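Local atomic coordinates of probable ubiquitin-conjugating enzyme E2-19 kDa (Caenorhabditis elegans, PDB entry 1PZV), a protein that probably accepts ubiquitin from an E1 enzyme as a thioester on a cysteine and passes it on to other proteins. Residues A[39-44]-A[50-55]; A[85-90]-A[123-128]. All coordinates share one frame; numbering follows the deposited sequence.

Contact 1 of 2, residues A[39-44]-A[50-55]; sequences LVIGPP and GGFFKA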
loop_
_atom_site.group_PDB
_atom_site.type_symbol
_atom_site.label_atom_id
_atom_site.label_comp_id
_atom_site.label_asym_id
_atom_site.label_seq_id
_atom_site.Cartn_x
_atom_site.Cartn_y
_atom_site.Cartn_z
ATOM N N LEU A 39 -6.790 4.639 4.062
ATOM C CA LEU A 39 -7.450 4.945 2.801
ATOM C C LEU A 39 -6.374 5.368 1.819
ATOM O O LEU A 39 -5.630 6.315 2.069
ATOM C CB LEU A 39 -8.442 6.103 2.960
ATOM C CG LEU A 39 -9.122 6.558 1.660
ATOM C CD1 LEU A 39 -10.049 5.439 1.168
ATOM C CD2 LEU A 39 -9.905 7.852 1.878
ATOM N N VAL A 40 -6.281 4.671 0.699
ATOM C CA VAL A 40 -5.274 5.018 -0.291
ATOM C C VAL A 40 -5.945 5.562 -1.539
ATOM O O VAL A 40 -6.543 4.813 -2.299
ATOM C CB VAL A 40 -4.435 3.798 -0.673
ATOM C CG1 VAL A 40 -3.384 4.192 -1.657
ATOM C CG2 VAL A 40 -3.813 3.201 0.560
ATOM N N ILE A 41 -5.850 6.869 -1.742
ATOM C CA ILE A 41 -6.454 7.480 -2.911
ATOM C C ILE A 41 -5.505 7.352 -4.100
ATOM O O ILE A 41 -4.331 7.709 -3.998
ATOM C CB ILE A 41 -6.775 8.982 -2.661
ATOM C CG1 ILE A 41 -7.735 9.112 -1.475
ATOM C CG2 ILE A 41 -7.401 9.612 -3.919
ATOM C CD1 ILE A 41 -8.310 10.502 -1.288
ATOM N N GLY A 42 -6.015 6.838 -5.219
ATOM C CA GLY A 42 -5.196 6.680 -6.409
ATOM C C GLY A 42 -4.496 7.964 -6.822
ATOM O O GLY A 42 -5.149 8.978 -7.087
ATOM N N PRO A 43 -3.159 7.954 -6.888
ATOM C CA PRO A 43 -2.413 9.153 -7.272
ATOM C C PRO A 43 -2.809 9.646 -8.650
ATOM O O PRO A 43 -3.183 8.865 -9.520
ATOM C CB PRO A 43 -0.954 8.690 -7.238
ATOM C CG PRO A 43 -0.963 7.594 -6.220
ATOM C CD PRO A 43 -2.246 6.852 -6.544
ATOM N N PRO A 44 -2.730 10.963 -8.863
ATOM C CA PRO A 44 -3.078 11.561 -10.155
ATOM C C PRO A 44 -2.021 11.251 -11.222
ATOM O O PRO A 44 -0.819 11.225 -10.935
ATOM C CB PRO A 44 -3.157 13.050 -9.830
ATOM C CG PRO A 44 -2.114 13.204 -8.754
ATOM C CD PRO A 44 -2.385 12.004 -7.874
ATOM N N GLY A 50 -9.030 7.952 -9.363
ATOM C CA GLY A 50 -10.149 8.241 -8.484
ATOM C C GLY A 50 -10.407 7.094 -7.534
ATOM O O GLY A 50 -11.493 6.958 -6.983
ATOM N N GLY A 51 -9.395 6.269 -7.328
ATOM C CA GLY A 51 -9.573 5.129 -6.463
ATOM C C GLY A 51 -9.504 5.381 -4.972
ATOM O O GLY A 51 -8.620 6.075 -4.486
ATOM N N PHE A 52 -10.460 4.806 -4.252
ATOM C CA PHE A 52 -10.503 4.916 -2.808
ATOM C C PHE A 52 -10.229 3.515 -2.253
ATOM O O PHE A 52 -11.125 2.864 -1.712
ATOM C CB PHE A 52 -11.876 5.429 -2.341
ATOM C CG PHE A 52 -12.158 6.845 -2.742
ATOM C CD1 PHE A 52 -12.522 7.154 -4.049
ATOM C CD2 PHE A 52 -11.995 7.884 -1.835
ATOM C CE1 PHE A 52 -12.713 8.494 -4.452
ATOM C CE2 PHE A 52 -12.180 9.218 -2.228
ATOM C CZ PHE A 52 -12.539 9.519 -3.537
ATOM N N PHE A 53 -8.985 3.060 -2.394
ATOM C CA PHE A 53 -8.596 1.727 -1.932
ATOM C C PHE A 53 -8.258 1.623 -0.444
ATOM O O PHE A 53 -7.280 2.206 0.027
ATOM C CB PHE A 53 -7.410 1.216 -2.748
ATOM C CG PHE A 53 -7.556 1.429 -4.221
ATOM C CD1 PHE A 53 -7.070 2.587 -4.822
ATOM C CD2 PHE A 53 -8.179 0.473 -5.012
ATOM C CE1 PHE A 53 -7.206 2.787 -6.196
ATOM C CE2 PHE A 53 -8.323 0.662 -6.382
ATOM C CZ PHE A 53 -7.835 1.818 -6.975
ATOM N N LYS A 54 -9.073 0.857 0.278
ATOM C CA LYS A 54 -8.899 0.653 1.714
ATOM C C LYS A 54 -7.803 -0.376 1.954
ATOM O O LYS A 54 -7.679 -1.328 1.199
ATOM C CB LYS A 54 -10.227 0.186 2.337
ATOM C CG LYS A 54 -11.375 1.205 2.160
ATOM C CD LYS A 54 -12.740 0.735 2.715
ATOM C CE LYS A 54 -13.418 -0.305 1.813
ATOM N NZ LYS A 54 -14.728 -0.790 2.354
ATOM N N ALA A 55 -6.994 -0.188 2.991
ATOM C CA ALA A 55 -5.926 -1.151 3.266
ATOM C C ALA A 55 -5.632 -1.275 4.757
ATOM O O ALA A 55 -5.943 -0.384 5.555
ATOM C CB ALA A 55 -4.650 -0.765 2.503
#
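Leu39, Ile41 and Phe52 form a small apolar patch on one face of the hairpin, with the three side chains running side by side and pointing the same way. Leu39 carries CG anti to its backbone N (chi1 176°), and this lays its branched end beside the neighbouring strand. CD1 rests 4.0 Å from Phe52 CB, while the other methyl, CD2, sits at the edge of the phenyl ring and near its plane. Ile41 reaches the same ring with the end of its longer branch, CD1, 4.2 Å from Phe52 CE2, in an oblique approach.

The opposite face belongs to Val40 and Phe53, an antiparallel hydrogen-bonded pair. Phe53 turns its ring back along its own strand toward the turn, so that its edge meets polar backbone: CD1 is 3.4 Å from Val40 O, and Gly42 N also lies near the ring plane. Between the two faces the backbones are stitched in both directions, from Val40 N to Phe53 O (2.7 Å) and from Phe53 N to Val40 O (3.0 Å); in the second bond the donor stands above the carbonyl plane. One step nearer the turn, where Gly42 faces Gly51, Gly42 N donates to Gly51 O at 2.8 Å.

This is the turn end of the hairpin of strands 35-41 and 52-58 in the meander sheet of the E2 fold. Strand 35-41 is bordered on its other edge by strand 23-27, to which Leu39 is hydrogen-bonded through Ser24. Strand 52-58 passes on to strand 69-72, where Phe72 packs on both Val40 and Phe53. Beyond the strand ends, helix 115-127 lies against Pro43.

Contact 2 of 2, residues A[85-90]-A[123-128]; sequences GNVCIS and ISMLTD
Met125 sets its thioether against Val87 and Ile89, two residues of the extended chain that flank Cys88. The methionine begins as a straight arm: CG lies anti to the backbone N (chi1 166°), and the next torsion keeps the chain extended, carrying SD well away from the helix backbone to within 3.4 Å of Val87 CG1 and 3.6 Å of Ile89 CG2. At chi3 (76°) the chain bends, turning the terminal methyl toward the valine, where CE adds a second touch on Val87 CG1, also at 3.6 Å.

The two branched residues come in differently. Val87 crosses the methionine chain obliquely and presents one methyl, CG1, to both sulfur and CE. Ile89 meets it at about a right angle. Its chi1 (57°) puts CG1 between the backbone N and the carbonyl carbon, leaving the short branch, CG2, anti to the carbonyl carbon, and it is this branch that meets SD.

Alternation along the extended chain separates the roles of its residues. Val87 and Ile89 point their CB atoms toward the helix, and Cys88 between them points away, its side chain touching Ala135. Cys88 is predicted to be the glycyl thioester residue, and its backbone is tied to Asn80, part of the His-Pro-Asn sequence familiar in E2 enzymes. On the helix side, the Thr127 hydroxyl donates to Ile123 O (2.6 Å) from above the carbonyl plane, and Thr127 N bonds to the same oxygen.

His78 and Ile81 also pack on Met125, and Met70 and Phe72 on Val87, which extends the apolar surroundings. The two segments are thus joined purely by methyl and thioether surfaces: their fit depends on shape rather than on directional bonds, and it sets the cysteine's neighbours against the helix while leaving its thiol turned elsewhere.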
loop_
_atom_site.group_PDB
_atom_site.type_symbol
_atom_site.label_atom_id
_atom_site.label_comp_id
_atom_site.label_asym_id
_atom_site.label_seq_id
_atom_site.Cartn_x
_atom_site.Cartn_y
_atom_site.Cartn_z
ATOM N N GLY A 85 -4.585 -9.331 -2.266
ATOM C CA GLY A 85 -4.463 -7.949 -1.843
ATOM C C GLY A 85 -3.161 -7.610 -1.136
ATOM O O GLY A 85 -2.864 -6.438 -0.895
ATOM N N ASN A 86 -2.387 -8.636 -0.796
ATOM C CA ASN A 86 -1.115 -8.438 -0.120
ATOM C C ASN A 86 -0.181 -7.644 -1.008
ATOM O O ASN A 86 0.034 -7.997 -2.171
ATOM C CB ASN A 86 -0.481 -9.783 0.209
ATOM C CG ASN A 86 -1.256 -10.543 1.249
ATOM O OD1 ASN A 86 -1.079 -11.752 1.415
ATOM N ND2 ASN A 86 -2.121 -9.837 1.970
ATOM N N VAL A 87 0.363 -6.563 -0.460
ATOM C CA VAL A 87 1.282 -5.744 -1.218
ATOM C C VAL A 87 2.660 -6.331 -1.028
ATOM O O VAL A 87 3.063 -6.625 0.095
ATOM C CB VAL A 87 1.307 -4.303 -0.728
ATOM C CG1 VAL A 87 2.197 -3.475 -1.641
ATOM C CG2 VAL A 87 -0.097 -3.746 -0.688
ATOM N N CYS A 88 3.379 -6.510 -2.125
ATOM C CA CYS A 88 4.710 -7.076 -2.056
ATOM C C CYS A 88 5.739 -6.165 -2.685
ATOM O O CYS A 88 5.916 -6.162 -3.901
ATOM C CB CYS A 88 4.726 -8.437 -2.745
ATOM S SG CYS A 88 3.529 -9.615 -2.031
ATOM N N ILE A 89 6.415 -5.391 -1.842
ATOM C CA ILE A 89 7.457 -4.468 -2.293
ATOM C C ILE A 89 8.706 -4.599 -1.409
ATOM O O ILE A 89 8.608 -5.018 -0.256
ATOM C CB ILE A 89 6.932 -3.021 -2.288
ATOM C CG1 ILE A 89 6.423 -2.656 -0.883
ATOM C CG2 ILE A 89 5.843 -2.880 -3.354
ATOM C CD1 ILE A 89 5.862 -1.263 -0.762
ATOM N N SER A 90 9.869 -4.251 -1.960
ATOM C CA SER A 90 11.153 -4.381 -1.255
ATOM C C SER A 90 11.207 -3.852 0.175
ATOM O O SER A 90 11.614 -4.566 1.101
ATOM C CB SER A 90 12.268 -3.695 -2.050
ATOM O OG SER A 90 12.344 -4.189 -3.372
ATOM N N ILE A 123 3.147 5.100 -3.183
ATOM C CA ILE A 123 2.742 5.942 -4.286
ATOM C C ILE A 123 3.598 5.506 -5.483
ATOM O O ILE A 123 3.122 5.456 -6.620
ATOM C CB ILE A 123 3.006 7.430 -4.001
ATOM C CG1 ILE A 123 2.004 7.943 -2.970
ATOM C CG2 ILE A 123 2.913 8.243 -5.305
ATOM C CD1 ILE A 123 2.195 9.398 -2.626
ATOM N N SER A 124 4.864 5.189 -5.216
ATOM C CA SER A 124 5.775 4.738 -6.254
ATOM C C SER A 124 5.262 3.447 -6.888
ATOM O O SER A 124 5.206 3.326 -8.104
ATOM C CB SER A 124 7.164 4.476 -5.674
ATOM O OG SER A 124 7.849 5.670 -5.370
ATOM N N MET A 125 4.905 2.475 -6.060
ATOM C CA MET A 125 4.402 1.219 -6.578
ATOM C C MET A 125 3.244 1.412 -7.556
ATOM O O MET A 125 3.205 0.778 -8.618
ATOM C CB MET A 125 3.935 0.323 -5.442
ATOM C CG MET A 125 3.107 -0.841 -5.938
ATOM S SD MET A 125 2.578 -1.888 -4.617
ATOM C CE MET A 125 1.247 -0.872 -3.904
ATOM N N LEU A 126 2.294 2.269 -7.189
ATOM C CA LEU A 126 1.145 2.523 -8.047
ATOM C C LEU A 126 1.545 3.327 -9.298
ATOM O O LEU A 126 1.023 3.106 -10.392
ATOM C CB LEU A 126 0.070 3.269 -7.258
ATOM C CG LEU A 126 -0.472 2.572 -6.003
ATOM C CD1 LEU A 126 -1.377 3.533 -5.251
ATOM C CD2 LEU A 126 -1.224 1.296 -6.367
ATOM N N THR A 127 2.485 4.248 -9.134
ATOM C CA THR A 127 2.939 5.085 -10.237
ATOM C C THR A 127 3.923 4.371 -11.167
ATOM O O THR A 127 3.949 4.621 -12.379
ATOM C CB THR A 127 3.643 6.353 -9.711
ATOM O OG1 THR A 127 2.846 6.939 -8.678
ATOM C CG2 THR A 127 3.848 7.361 -10.837
ATOM N N ASP A 128 4.728 3.483 -10.593
ATOM C CA ASP A 128 5.745 2.768 -11.360
ATOM C C ASP A 128 5.978 1.358 -10.819
ATOM O O ASP A 128 6.884 1.133 -10.019
ATOM C CB ASP A 128 7.048 3.557 -11.299
ATOM C CG ASP A 128 7.907 3.338 -12.505
ATOM O OD1 ASP A 128 8.269 2.164 -12.783
ATOM O OD2 ASP A 128 8.210 4.351 -13.176
#

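Overall arrangement
Contact 1 closes before contact 2 opens, so along the chain they follow in series, and both belong to the UBC core. Their centres lie about 12 Å apart, with contact 1 in the hairpin of strands 35-41 and 52-58 and contact 2 between the cysteine loop and helix 115-127. That helix bridges them: Leu126 CD1 touches Pro43 CD at 3.7 Å and Val40 CG1 at 4.2 Å, while Met125 beside it reaches the loop. Strand 69-72 is another shared neighbour, through Phe72. One helix end thus packs on both the meander sheet and the segment holding the predicted active-site cysteine, joining the two within a single core.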